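Local coordinates for protein probable intron-encoded endonuclease 1 (Wickerhamomyces canadensis, PDB 6X1J) that is a LAGLIDADG homing endonuclease that recognises and cleaves a DNA target, promoting homing of its intron in the mitochondrial 21S rRNA gene, at residues K51-N56 against E121-I126; E38-N43 against K110-L115; T30-I35 against D79-S84. All coordinates share one frame; numbering follows the deposited sequence.

Contact 1 (K51-N56 against E121-I126); sequences KKLKRN and ENHKKI. With nucleotides of chain B.
Leu53 and His123 meet on the DNA-binding surface, where the loop after strand 49-51 comes close to the tight turn of a beta hairpin. Their side chains cross at about a right angle, and Leu53 CD1 lies 3.8 Å from His123 NE2. His123 CG is anti to the carbonyl carbon (chi1 -64°). The ring thereby reaches across to loop 51-56, and NE2 also comes near the carbonyl oxygen of Lys52. The backbone phosphate of DG17 of chain B lies beside both residues. His123 CB is 3.2 Å from its OP1, while Leu53 CD2 is 3.6 Å from C2' of the same nucleotide.

The turn Glu121-Lys124 is type I' and joins two short, weakly bonded antiparallel strands. The opposing loop carries a type I turn from Leu53 to Asn56. Lys52 NZ braces it through a 2.7 Å bond to Asn56 O.

Strand 49-51 is an edge strand of the four-stranded antiparallel sheet, which faces the DNA bases as in other LAGLIDADG enzymes. Lys51 NZ donates to N7 of DG18 of chain B at 3.1 Å. Lys125 NZ donates hydrogen bonds to the carbonyl oxygens of Ile44 and Val48, and Lys125 CE is 3.6 Å from DA16 OP2 of chain B. A leucine in place of Lys125 would probably leave those two carbonyls without their donor and disturb the packing beside this phosphate.

Contact 2 (E38-N43 against K110-L115); sequences ETLIGN and KAFDKL
Asn43 ND2 has two partners, a hydrogen bond to Asp147 OD2 and a weak one to Tyr70 OH. Asn43 lies on the same helix as Leu40, which meets Phe112 and Leu115. Asp147 is a ligand of a bound potassium ion, so Asn43 probably helps to position it.

Across the contact the meeting is apolar. The side chains of Leu40 and Leu115 run antiparallel alongside one another, and Leu40 CD2 is 3.8 Å from Leu115 CD1. The same Leu40 CD2 comes to the edge of the Phe112 ring, near its plane, 4.0 Å from Phe112 CD1.

Residues 38-43 belong to helix 34-45, which carries the first LAGLIDADG motif of the chain. The other segment leads into helix 113-119. Leu115 holds its CG anti to the carbonyl carbon (chi1 -71°), which turns the branch toward the motif helix, where the two methyls meet neighbouring residues. Leu115 CD2 lies 3.8 Å from Ile41 CG1. Ile41 crosses Leu115 at about a right angle. All four side chains are buried. Ile41 also touches Ser140 of the partner helix 138-148, and Leu61 of strand 60-65 packs on both Leu40 and Phe112.

Contact 3 (T30-I35 against D79-S84); sequences TTLSKI and DEYVIS. With nucleotides of chain C.
Tyr81 carries its ring to Leu32, starting from a CB that points toward residues 30-35. With CG anti to the carbonyl carbon (chi1 -62°), the ring extends toward the leucine. Near the rim of one face, Glu80 CB sits 3.8 Å above the ring plane. Farther out, Tyr81 CE2 meets Leu32 CD2 at 3.8 Å. CZ is nearly as close to the same methyl, which approaches the ring obliquely. At the tip, Tyr81 OH is 3.8 Å from Leu32 CD2 and 3.9 Å from Thr31 O. His109 and Phe112 pack edge-to-face with the ring and probably help to fix its orientation.

The contact joins two connections of the fold. Residues 30-35 lead into helix 34-45, with Ser33 at its N-cap, where its side chain caps a backbone nitrogen. Gln36 OE1 in turn accepts from Ser33 N. Residues 79-84 follow helix 68-77 and pass through a short 3-10 segment at 79-81.

The far end of 79-84 reaches DNA. Ser84 OG donates to OP1 of DC8 of chain C in a short bond of 2.5 Å. Ile83 CG2 comes tightly against the same DC8 OP1, at 3.1 Å.

Across the two segments the phenol group is met by a methyl and, at nearly the same distance, by a carbonyl oxygen. Van der Waals contact with Leu32 therefore carries the pairing, with the edge-to-face rings probably steadying the aromatic group.

How the contacts relate
Contacts 2 and 3 adjoin directly, their centres 10 Å apart. Leu40 CD2 of contact 2 is 3.6 Å from Leu32 CD1 of contact 3, and Phe112 CZ is 3.5 Å from Tyr81 CG. Both use helix 34-45. Contact 1 lies at the surface, its centre 14 Å from that of contact 2 and 20 Å from that of contact 3. The nearest atoms of contacts 1 and 2 are about 5 Å apart. The segments of contacts 1 and 3 reach DNA of chains B and C respectively, contact 3 through the far end of 79-84. Contact 2 is buried, its nearest atom about 7 Å from the DNA and the Leu40 side chain about 12 Å from a bound potassium ion.

Contact 1 (K51-N56 against E121-I126)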
loop_
_atom_site.group_PDB
_atom_site.type_symbol
_atom_site.label_atom_id
_atom_site.label_comp_id
_atom_site.label_asym_id
_atom_site.label_seq_id
_atom_site.Cartn_x
_atom_site.Cartn_y
_atom_site.Cartn_z
ATOM N N LYS A 51 6.157 -10.195 2.553
ATOM C CA LYS A 51 7.380 -11.024 2.380
ATOM C C LYS A 51 7.260 -12.311 3.208
ATOM O O LYS A 51 7.058 -12.233 4.437
ATOM C CB LYS A 51 8.598 -10.209 2.812
ATOM C CG LYS A 51 9.956 -10.894 2.696
ATOM C CD LYS A 51 11.000 -10.109 3.455
ATOM C CE LYS A 51 12.367 -10.749 3.490
ATOM N NZ LYS A 51 13.058 -10.615 2.192
ATOM N N LYS A 52 7.351 -13.455 2.531
ATOM C CA LYS A 52 7.635 -14.774 3.167
ATOM C C LYS A 52 8.490 -15.625 2.218
ATOM O O LYS A 52 7.942 -16.132 1.218
ATOM C CB LYS A 52 6.350 -15.503 3.560
ATOM C CG LYS A 52 6.609 -16.842 4.235
ATOM C CD LYS A 52 5.351 -17.636 4.563
ATOM C CE LYS A 52 5.538 -19.147 4.562
ATOM N NZ LYS A 52 6.935 -19.552 4.882
ATOM N N LEU A 53 9.792 -15.701 2.492
ATOM C CA LEU A 53 10.757 -16.640 1.868
ATOM C C LEU A 53 10.728 -17.966 2.647
ATOM O O LEU A 53 9.932 -18.101 3.616
ATOM C CB LEU A 53 12.151 -16.002 1.895
ATOM C CG LEU A 53 12.494 -15.046 0.751
ATOM C CD1 LEU A 53 11.256 -14.423 0.108
ATOM C CD2 LEU A 53 13.438 -13.959 1.226
ATOM N N LYS A 54 11.574 -18.908 2.246
ATOM C CA LYS A 54 11.760 -20.198 2.957
ATOM C C LYS A 54 12.163 -19.914 4.408
ATOM O O LYS A 54 11.571 -20.523 5.315
ATOM C CB LYS A 54 12.769 -21.040 2.177
ATOM C CG LYS A 54 12.390 -21.212 0.713
ATOM C CD LYS A 54 13.019 -22.404 0.051
ATOM C CE LYS A 54 12.810 -22.409 -1.449
ATOM N NZ LYS A 54 13.902 -23.140 -2.134
ATOM N N ARG A 55 13.061 -18.949 4.618
ATOM C CA ARG A 55 13.577 -18.557 5.955
ATOM C C ARG A 55 12.449 -18.063 6.870
ATOM O O ARG A 55 12.615 -18.190 8.076
ATOM C CB ARG A 55 14.653 -17.481 5.820
ATOM C CG ARG A 55 15.836 -17.912 4.971
ATOM C CD ARG A 55 17.150 -17.417 5.543
ATOM N NE ARG A 55 18.273 -17.638 4.635
ATOM C CZ ARG A 55 18.883 -18.802 4.431
ATOM N NH1 ARG A 55 18.498 -19.899 5.066
ATOM N NH2 ARG A 55 19.891 -18.860 3.578
ATOM N N ASN A 56 11.349 -17.521 6.338
ATOM C CA ASN A 56 10.280 -16.866 7.150
ATOM C C ASN A 56 9.184 -17.868 7.514
ATOM O O ASN A 56 8.682 -18.561 6.617
ATOM C CB ASN A 56 9.673 -15.669 6.423
ATOM C CG ASN A 56 10.754 -14.712 5.975
ATOM O OD1 ASN A 56 11.343 -14.014 6.804
ATOM N ND2 ASN A 56 11.065 -14.713 4.684
ATOM N N GLU A 121 2.056 -15.506 -5.003
ATOM C CA GLU A 121 2.024 -16.820 -5.673
ATOM C C GLU A 121 3.285 -16.897 -6.517
ATOM O O GLU A 121 3.362 -16.142 -7.488
ATOM C CB GLU A 121 0.753 -16.890 -6.524
ATOM C CG GLU A 121 0.432 -18.258 -7.101
ATOM C CD GLU A 121 -0.836 -18.256 -7.940
ATOM O OE1 GLU A 121 -1.902 -18.690 -7.408
ATOM O OE2 GLU A 121 -0.752 -17.780 -9.113
ATOM N N ASN A 122 4.251 -17.719 -6.111
ATOM C CA ASN A 122 5.545 -17.869 -6.822
ATOM C C ASN A 122 6.358 -16.575 -6.655
ATOM O O ASN A 122 7.121 -16.228 -7.579
ATOM C CB ASN A 122 5.286 -18.207 -8.290
ATOM C CG ASN A 122 6.113 -19.368 -8.799
ATOM O OD1 ASN A 122 7.183 -19.675 -8.274
ATOM N ND2 ASN A 122 5.626 -20.006 -9.850
ATOM N N HIS A 123 6.190 -15.874 -5.528
ATOM C CA HIS A 123 6.898 -14.603 -5.189
ATOM C C HIS A 123 6.544 -13.461 -6.162
ATOM O O HIS A 123 7.353 -12.529 -6.275
ATOM C CB HIS A 123 8.419 -14.840 -5.123
ATOM C CG HIS A 123 8.820 -15.769 -4.027
ATOM N ND1 HIS A 123 9.113 -17.105 -4.252
ATOM C CD2 HIS A 123 8.930 -15.574 -2.697
ATOM C CE1 HIS A 123 9.406 -17.685 -3.106
ATOM N NE2 HIS A 123 9.307 -16.766 -2.139
ATOM N N LYS A 124 5.393 -13.517 -6.843
ATOM C CA LYS A 124 4.828 -12.368 -7.594
ATOM C C LYS A 124 3.511 -11.972 -6.927
ATOM O O LYS A 124 2.785 -12.869 -6.435
ATOM C CB LYS A 124 4.640 -12.712 -9.074
ATOM C CG LYS A 124 5.930 -12.960 -9.849
ATOM C CD LYS A 124 5.789 -12.872 -11.371
ATOM C CE LYS A 124 5.466 -14.200 -12.033
ATOM N NZ LYS A 124 4.148 -14.721 -11.595
ATOM N N LYS A 125 3.231 -10.672 -6.866
ATOM C CA LYS A 125 1.888 -10.149 -6.519
ATOM C C LYS A 125 0.969 -10.507 -7.679
ATOM O O LYS A 125 1.363 -10.162 -8.798
ATOM C CB LYS A 125 1.852 -8.624 -6.391
ATOM C CG LYS A 125 2.142 -8.078 -5.018
ATOM C CD LYS A 125 2.501 -6.620 -4.997
ATOM C CE LYS A 125 3.083 -6.197 -3.678
ATOM N NZ LYS A 125 3.441 -4.768 -3.714
ATOM N N ILE A 126 -0.212 -11.068 -7.391
ATOM C CA ILE A 126 -1.221 -11.438 -8.416
ATOM C C ILE A 126 -2.571 -10.888 -7.972
ATOM O O ILE A 126 -2.730 -10.527 -6.783
ATOM C CB ILE A 126 -1.235 -12.959 -8.716
ATOM C CG1 ILE A 126 -1.482 -13.831 -7.472
ATOM C CG2 ILE A 126 0.064 -13.350 -9.408
ATOM C CD1 ILE A 126 -2.940 -14.046 -7.102
ATOM P P DG B 17 11.197 -11.846 -3.944
ATOM O OP1 DG B 17 10.774 -12.725 -5.052
ATOM O OP2 DG B 17 10.507 -11.895 -2.645
ATOM O "O5'" DG B 17 12.741 -12.087 -3.613
ATOM C "C5'" DG B 17 13.806 -11.857 -4.551
ATOM C "C4'" DG B 17 15.129 -11.844 -3.820
ATOM O "O4'" DG B 17 15.349 -10.619 -3.053
ATOM C "C3'" DG B 17 15.303 -13.002 -2.829
ATOM O "O3'" DG B 17 16.600 -13.602 -2.936
ATOM C "C2'" DG B 17 15.180 -12.333 -1.474
ATOM C "C1'" DG B 17 15.825 -10.992 -1.762
ATOM N N9 DG B 17 15.495 -9.951 -0.797
ATOM C C8 DG B 17 14.248 -9.686 -0.286
ATOM N N7 DG B 17 14.252 -8.730 0.602
ATOM C C5 DG B 17 15.584 -8.362 0.706
ATOM C C6 DG B 17 16.201 -7.384 1.524
ATOM O O6 DG B 17 15.676 -6.619 2.341
ATOM N N1 DG B 17 17.577 -7.342 1.322
ATOM C C2 DG B 17 18.272 -8.133 0.439
ATOM N N2 DG B 17 19.603 -7.929 0.389
ATOM N N3 DG B 17 17.706 -9.046 -0.337
ATOM C C4 DG B 17 16.368 -9.115 -0.143
ATOM P P DG B 18 16.947 -15.067 -2.256
ATOM O OP1 DG B 18 17.601 -15.863 -3.319
ATOM O OP2 DG B 18 15.738 -15.612 -1.549
ATOM O "O5'" DG B 18 18.077 -14.659 -1.214
ATOM C "C5'" DG B 18 19.178 -13.841 -1.667
ATOM C "C4'" DG B 18 19.887 -13.211 -0.494
ATOM O "O4'" DG B 18 19.116 -12.110 0.070
ATOM C "C3'" DG B 18 20.183 -14.168 0.670
ATOM O "O3'" DG B 18 21.443 -13.811 1.234
ATOM C "C2'" DG B 18 19.152 -13.781 1.707
ATOM C "C1'" DG B 18 19.124 -12.277 1.471
ATOM N N9 DG B 18 17.999 -11.580 2.081
ATOM C C8 DG B 18 16.681 -11.962 2.142
ATOM N N7 DG B 18 15.965 -11.200 2.925
ATOM C C5 DG B 18 16.876 -10.294 3.448
ATOM C C6 DG B 18 16.701 -9.241 4.384
ATOM O O6 DG B 18 15.661 -8.853 4.934
ATOM N N1 DG B 18 17.905 -8.623 4.681
ATOM C C2 DG B 18 19.113 -8.941 4.128
ATOM N N2 DG B 18 20.153 -8.199 4.511
ATOM N N3 DG B 18 19.290 -9.904 3.250
ATOM C C4 DG B 18 18.139 -10.535 2.957
ATOM P P DA B 16 6.936 -6.616 -4.715
ATOM O OP1 DA B 16 6.108 -7.225 -5.779
ATOM O OP2 DA B 16 6.570 -6.867 -3.318
ATOM O "O5'" DA B 16 8.459 -6.992 -5.010
ATOM C "C5'" DA B 16 9.156 -7.776 -4.024
ATOM C "C4'" DA B 16 10.588 -8.061 -4.418
ATOM O "O4'" DA B 16 11.412 -6.917 -4.102
ATOM C "C3'" DA B 16 11.152 -9.228 -3.615
ATOM O "O3'" DA B 16 11.150 -10.352 -4.496
ATOM C "C2'" DA B 16 12.542 -8.780 -3.204
ATOM C "C1'" DA B 16 12.658 -7.315 -3.593
ATOM N N9 DA B 16 13.043 -6.362 -2.553
ATOM C C8 DA B 16 12.272 -5.604 -1.702
ATOM N N7 DA B 16 12.969 -4.809 -0.924
ATOM C C5 DA B 16 14.287 -5.076 -1.275
ATOM C C6 DA B 16 15.514 -4.548 -0.834
ATOM N N6 DA B 16 15.629 -3.602 0.106
ATOM N N1 DA B 16 16.638 -5.015 -1.415
ATOM C C2 DA B 16 16.532 -5.941 -2.373
ATOM N N3 DA B 16 15.445 -6.493 -2.887
ATOM C C4 DA B 16 14.343 -6.015 -2.287
#

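Contact 2 (E38-N43 against K110-L115)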
loop_
_atom_site.group_PDB
_atom_site.type_symbol
_atom_site.label_atom_id
_atom_site.label_comp_id
_atom_site.label_asym_id
_atom_site.label_seq_id
_atom_site.Cartn_x
_atom_site.Cartn_y
_atom_site.Cartn_z
ATOM N N GLU A 38 -7.957 -3.610 5.646
ATOM C CA GLU A 38 -8.414 -2.777 4.493
ATOM C C GLU A 38 -7.292 -1.831 4.105
ATOM O O GLU A 38 -7.031 -1.696 2.906
ATOM C CB GLU A 38 -9.734 -2.046 4.773
ATOM C CG GLU A 38 -10.890 -3.012 4.988
ATOM C CD GLU A 38 -12.212 -2.373 5.389
ATOM O OE1 GLU A 38 -12.387 -1.146 5.197
ATOM O OE2 GLU A 38 -13.080 -3.113 5.879
ATOM N N THR A 39 -6.600 -1.235 5.076
ATOM C CA THR A 39 -5.388 -0.436 4.785
ATOM C C THR A 39 -4.411 -1.313 3.975
ATOM O O THR A 39 -3.870 -0.872 2.942
ATOM C CB THR A 39 -4.746 0.084 6.083
ATOM O OG1 THR A 39 -5.675 0.930 6.775
ATOM C CG2 THR A 39 -3.487 0.834 5.769
ATOM N N LEU A 40 -4.163 -2.513 4.465
ATOM C CA LEU A 40 -3.035 -3.348 4.002
ATOM C C LEU A 40 -3.377 -3.853 2.591
ATOM O O LEU A 40 -2.461 -4.042 1.764
ATOM C CB LEU A 40 -2.843 -4.514 4.976
ATOM C CG LEU A 40 -1.808 -5.558 4.545
ATOM C CD1 LEU A 40 -0.496 -4.914 4.146
ATOM C CD2 LEU A 40 -1.544 -6.581 5.627
ATOM N N ILE A 41 -4.649 -4.044 2.303
ATOM C CA ILE A 41 -5.041 -4.472 0.918
ATOM C C ILE A 41 -4.608 -3.365 -0.052
ATOM O O ILE A 41 -4.048 -3.686 -1.126
ATOM C CB ILE A 41 -6.545 -4.793 0.845
ATOM C CG1 ILE A 41 -6.817 -6.136 1.524
ATOM C CG2 ILE A 41 -7.071 -4.739 -0.583
ATOM C CD1 ILE A 41 -8.205 -6.222 2.106
ATOM N N GLY A 42 -4.856 -2.115 0.304
ATOM C CA GLY A 42 -4.389 -0.974 -0.507
ATOM C C GLY A 42 -2.876 -0.970 -0.643
ATOM O O GLY A 42 -2.379 -0.767 -1.780
ATOM N N ASN A 43 -2.145 -1.172 0.461
ATOM C CA ASN A 43 -0.676 -0.991 0.479
ATOM C C ASN A 43 -0.021 -2.075 -0.384
ATOM O O ASN A 43 1.075 -1.818 -0.924
ATOM C CB ASN A 43 -0.152 -0.951 1.908
ATOM C CG ASN A 43 -0.386 0.385 2.590
ATOM O OD1 ASN A 43 -0.845 0.403 3.730
ATOM N ND2 ASN A 43 -0.093 1.499 1.908
ATOM N N LYS A 110 1.663 -14.460 12.041
ATOM C CA LYS A 110 0.566 -15.264 11.450
ATOM C C LYS A 110 -0.577 -14.358 10.970
ATOM O O LYS A 110 -1.216 -14.714 10.011
ATOM C CB LYS A 110 0.098 -16.245 12.541
ATOM C CG LYS A 110 -0.995 -17.231 12.148
ATOM C CD LYS A 110 -1.439 -18.120 13.309
ATOM C CE LYS A 110 -1.636 -19.569 12.911
ATOM N NZ LYS A 110 -0.347 -20.223 12.567
ATOM N N ALA A 111 -0.847 -13.240 11.644
ATOM C CA ALA A 111 -1.928 -12.292 11.280
ATOM C C ALA A 111 -1.766 -11.808 9.820
ATOM O O ALA A 111 -2.804 -11.573 9.207
ATOM C CB ALA A 111 -1.977 -11.149 12.268
ATOM N N PHE A 112 -0.552 -11.800 9.255
ATOM C CA PHE A 112 -0.242 -11.312 7.885
ATOM C C PHE A 112 -0.385 -12.442 6.843
ATOM O O PHE A 112 -0.356 -12.131 5.628
ATOM C CB PHE A 112 1.154 -10.664 7.828
ATOM C CG PHE A 112 1.328 -9.434 8.701
ATOM C CD1 PHE A 112 0.545 -8.302 8.522
ATOM C CD2 PHE A 112 2.283 -9.400 9.716
ATOM C CE1 PHE A 112 0.690 -7.189 9.349
ATOM C CE2 PHE A 112 2.415 -8.290 10.541
ATOM C CZ PHE A 112 1.602 -7.200 10.374
ATOM N N ASP A 113 -0.589 -13.696 7.265
ATOM C CA ASP A 113 -0.543 -14.884 6.367
ATOM C C ASP A 113 -1.715 -14.910 5.381
ATOM O O ASP A 113 -1.478 -15.258 4.203
ATOM C CB ASP A 113 -0.546 -16.179 7.181
ATOM C CG ASP A 113 0.825 -16.620 7.678
ATOM O OD1 ASP A 113 1.842 -15.971 7.322
ATOM O OD2 ASP A 113 0.858 -17.615 8.411
ATOM N N LYS A 114 -2.938 -14.637 5.849
ATOM C CA LYS A 114 -4.153 -14.638 5.003
ATOM C C LYS A 114 -3.948 -13.750 3.761
ATOM O O LYS A 114 -4.172 -14.238 2.629
ATOM C CB LYS A 114 -5.365 -14.151 5.793
ATOM C CG LYS A 114 -6.649 -14.250 4.975
ATOM C CD LYS A 114 -7.879 -13.763 5.690
ATOM C CE LYS A 114 -7.997 -12.260 5.636
ATOM N NZ LYS A 114 -9.138 -11.813 6.454
ATOM N N LEU A 115 -3.574 -12.485 3.960
ATOM C CA LEU A 115 -3.319 -11.526 2.844
ATOM C C LEU A 115 -2.004 -11.883 2.150
ATOM O O LEU A 115 -1.921 -11.759 0.926
ATOM C CB LEU A 115 -3.346 -10.093 3.373
ATOM C CG LEU A 115 -4.747 -9.606 3.754
ATOM C CD1 LEU A 115 -4.708 -8.228 4.385
ATOM C CD2 LEU A 115 -5.667 -9.566 2.546
#

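Contact 3 (T30-I35 against D79-S84)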
loop_
_atom_site.group_PDB
_atom_site.type_symbol
_atom_site.label_atom_id
_atom_site.label_comp_id
_atom_site.label_asym_id
_atom_site.label_seq_id
_atom_site.Cartn_x
_atom_site.Cartn_y
_atom_site.Cartn_z
ATOM N N THR A 30 -3.695 -11.958 17.300
ATOM C CA THR A 30 -3.985 -13.125 16.423
ATOM C C THR A 30 -4.398 -12.653 15.007
ATOM O O THR A 30 -3.788 -13.124 14.070
ATOM C CB THR A 30 -4.985 -14.061 17.125
ATOM O OG1 THR A 30 -6.214 -13.379 17.331
ATOM C CG2 THR A 30 -4.534 -14.530 18.489
ATOM N N THR A 31 -5.375 -11.756 14.831
ATOM C CA THR A 31 -5.846 -11.314 13.475
ATOM C C THR A 31 -5.706 -9.783 13.276
ATOM O O THR A 31 -5.806 -9.024 14.260
ATOM C CB THR A 31 -7.271 -11.828 13.217
ATOM O OG1 THR A 31 -8.130 -11.232 14.183
ATOM C CG2 THR A 31 -7.402 -13.333 13.344
ATOM N N LEU A 32 -5.515 -9.317 12.036
ATOM C CA LEU A 32 -5.524 -7.852 11.746
ATOM C C LEU A 32 -6.925 -7.341 12.054
ATOM O O LEU A 32 -7.871 -8.097 11.893
ATOM C CB LEU A 32 -5.133 -7.565 10.293
ATOM C CG LEU A 32 -3.710 -7.997 9.925
ATOM C CD1 LEU A 32 -3.398 -7.689 8.469
ATOM C CD2 LEU A 32 -2.675 -7.379 10.865
ATOM N N SER A 33 -7.022 -6.123 12.574
ATOM C CA SER A 33 -8.284 -5.364 12.678
ATOM C C SER A 33 -8.849 -5.183 11.260
ATOM O O SER A 33 -8.051 -5.301 10.283
ATOM C CB SER A 33 -8.045 -4.032 13.378
ATOM O OG SER A 33 -7.240 -3.160 12.574
ATOM N N LYS A 34 -10.150 -4.884 11.172
ATOM C CA LYS A 34 -10.823 -4.428 9.943
ATOM C C LYS A 34 -9.990 -3.288 9.322
ATOM O O LYS A 34 -9.684 -3.395 8.100
ATOM C CB LYS A 34 -12.260 -3.985 10.260
ATOM C CG LYS A 34 -13.165 -3.780 9.042
ATOM C CD LYS A 34 -14.612 -3.414 9.384
ATOM C CE LYS A 34 -15.571 -3.433 8.211
ATOM N NZ LYS A 34 -15.453 -2.249 7.319
ATOM N N ILE A 35 -9.612 -2.267 10.125
ATOM C CA ILE A 35 -8.869 -1.083 9.605
ATOM C C ILE A 35 -7.545 -1.531 9.012
ATOM O O ILE A 35 -7.200 -1.104 7.879
ATOM C CB ILE A 35 -8.667 -0.018 10.681
ATOM C CG1 ILE A 35 -9.994 0.672 11.009
ATOM C CG2 ILE A 35 -7.591 0.960 10.227
ATOM C CD1 ILE A 35 -9.902 1.718 12.098
ATOM N N ASP A 79 0.962 -0.349 14.475
ATOM C CA ASP A 79 1.844 -0.005 15.637
ATOM C C ASP A 79 2.356 -1.275 16.367
ATOM O O ASP A 79 3.617 -1.491 16.425
ATOM C CB ASP A 79 1.096 0.937 16.586
ATOM C CG ASP A 79 2.064 1.609 17.533
ATOM O OD1 ASP A 79 3.160 2.032 17.047
ATOM O OD2 ASP A 79 1.756 1.636 18.745
ATOM N N GLU A 80 1.433 -2.127 16.828
ATOM C CA GLU A 80 1.725 -3.406 17.546
ATOM C C GLU A 80 2.874 -4.173 16.898
ATOM O O GLU A 80 3.555 -4.872 17.623
ATOM C CB GLU A 80 0.642 -4.478 17.383
ATOM C CG GLU A 80 -0.758 -4.083 17.772
ATOM C CD GLU A 80 -1.557 -3.328 16.741
ATOM O OE1 GLU A 80 -2.471 -3.908 16.142
ATOM O OE2 GLU A 80 -1.295 -2.150 16.596
ATOM N N TYR A 81 2.933 -4.220 15.569
ATOM C CA TYR A 81 3.715 -5.232 14.810
ATOM C C TYR A 81 5.104 -4.690 14.504
ATOM O O TYR A 81 5.906 -5.465 13.916
ATOM C CB TYR A 81 2.990 -5.675 13.521
ATOM C CG TYR A 81 1.655 -6.341 13.755
ATOM C CD1 TYR A 81 1.581 -7.694 14.044
ATOM C CD2 TYR A 81 0.465 -5.624 13.709
ATOM C CE1 TYR A 81 0.369 -8.324 14.275
ATOM C CE2 TYR A 81 -0.752 -6.225 13.973
ATOM C CZ TYR A 81 -0.799 -7.583 14.261
ATOM O OH TYR A 81 -1.983 -8.207 14.524
ATOM N N VAL A 82 5.338 -3.417 14.844
ATOM C CA VAL A 82 6.554 -2.617 14.485
ATOM C C VAL A 82 7.283 -2.161 15.762
ATOM O O VAL A 82 6.744 -1.262 16.473
ATOM C CB VAL A 82 6.217 -1.372 13.638
ATOM C CG1 VAL A 82 7.503 -0.691 13.181
ATOM C CG2 VAL A 82 5.331 -1.711 12.450
ATOM N N ILE A 83 8.458 -2.738 16.013
ATOM C CA ILE A 83 9.210 -2.598 17.295
ATOM C C ILE A 83 9.999 -1.279 17.244
ATOM O O ILE A 83 9.939 -0.530 18.213
ATOM C CB ILE A 83 10.120 -3.836 17.495
ATOM C CG1 ILE A 83 9.310 -5.056 17.930
ATOM C CG2 ILE A 83 11.268 -3.566 18.457
ATOM C CD1 ILE A 83 10.114 -6.329 17.992
ATOM N N SER A 84 10.713 -1.044 16.138
ATOM C CA SER A 84 11.684 0.068 15.935
ATOM C C SER A 84 11.069 1.145 15.045
ATOM O O SER A 84 10.314 0.863 14.108
ATOM C CB SER A 84 12.997 -0.417 15.329
ATOM O OG SER A 84 13.647 -1.362 16.167
ATOM P P DC C 8 13.301 -4.836 14.954
ATOM O OP1 DC C 8 13.242 -3.835 16.040
ATOM O OP2 DC C 8 12.363 -4.719 13.824
ATOM O "O5'" DC C 8 14.688 -4.952 14.192
ATOM C "C5'" DC C 8 15.847 -4.611 14.900
ATOM C "C4'" DC C 8 17.038 -4.721 13.988
ATOM O "O4'" DC C 8 16.996 -5.931 13.203
ATOM C "C3'" DC C 8 17.192 -3.570 12.989
ATOM O "O3'" DC C 8 18.501 -3.028 13.050
ATOM C "C2'" DC C 8 16.981 -4.218 11.634
ATOM C "C1'" DC C 8 17.486 -5.608 11.911
ATOM N N1 DC C 8 17.034 -6.639 10.979
ATOM C C2 DC C 8 17.991 -7.370 10.268
ATOM O O2 DC C 8 19.193 -7.111 10.433
ATOM N N3 DC C 8 17.583 -8.319 9.401
ATOM C C4 DC C 8 16.282 -8.550 9.230
ATOM N N4 DC C 8 15.928 -9.505 8.374
ATOM C C5 DC C 8 15.286 -7.825 9.948
ATOM C C6 DC C 8 15.704 -6.892 10.808
#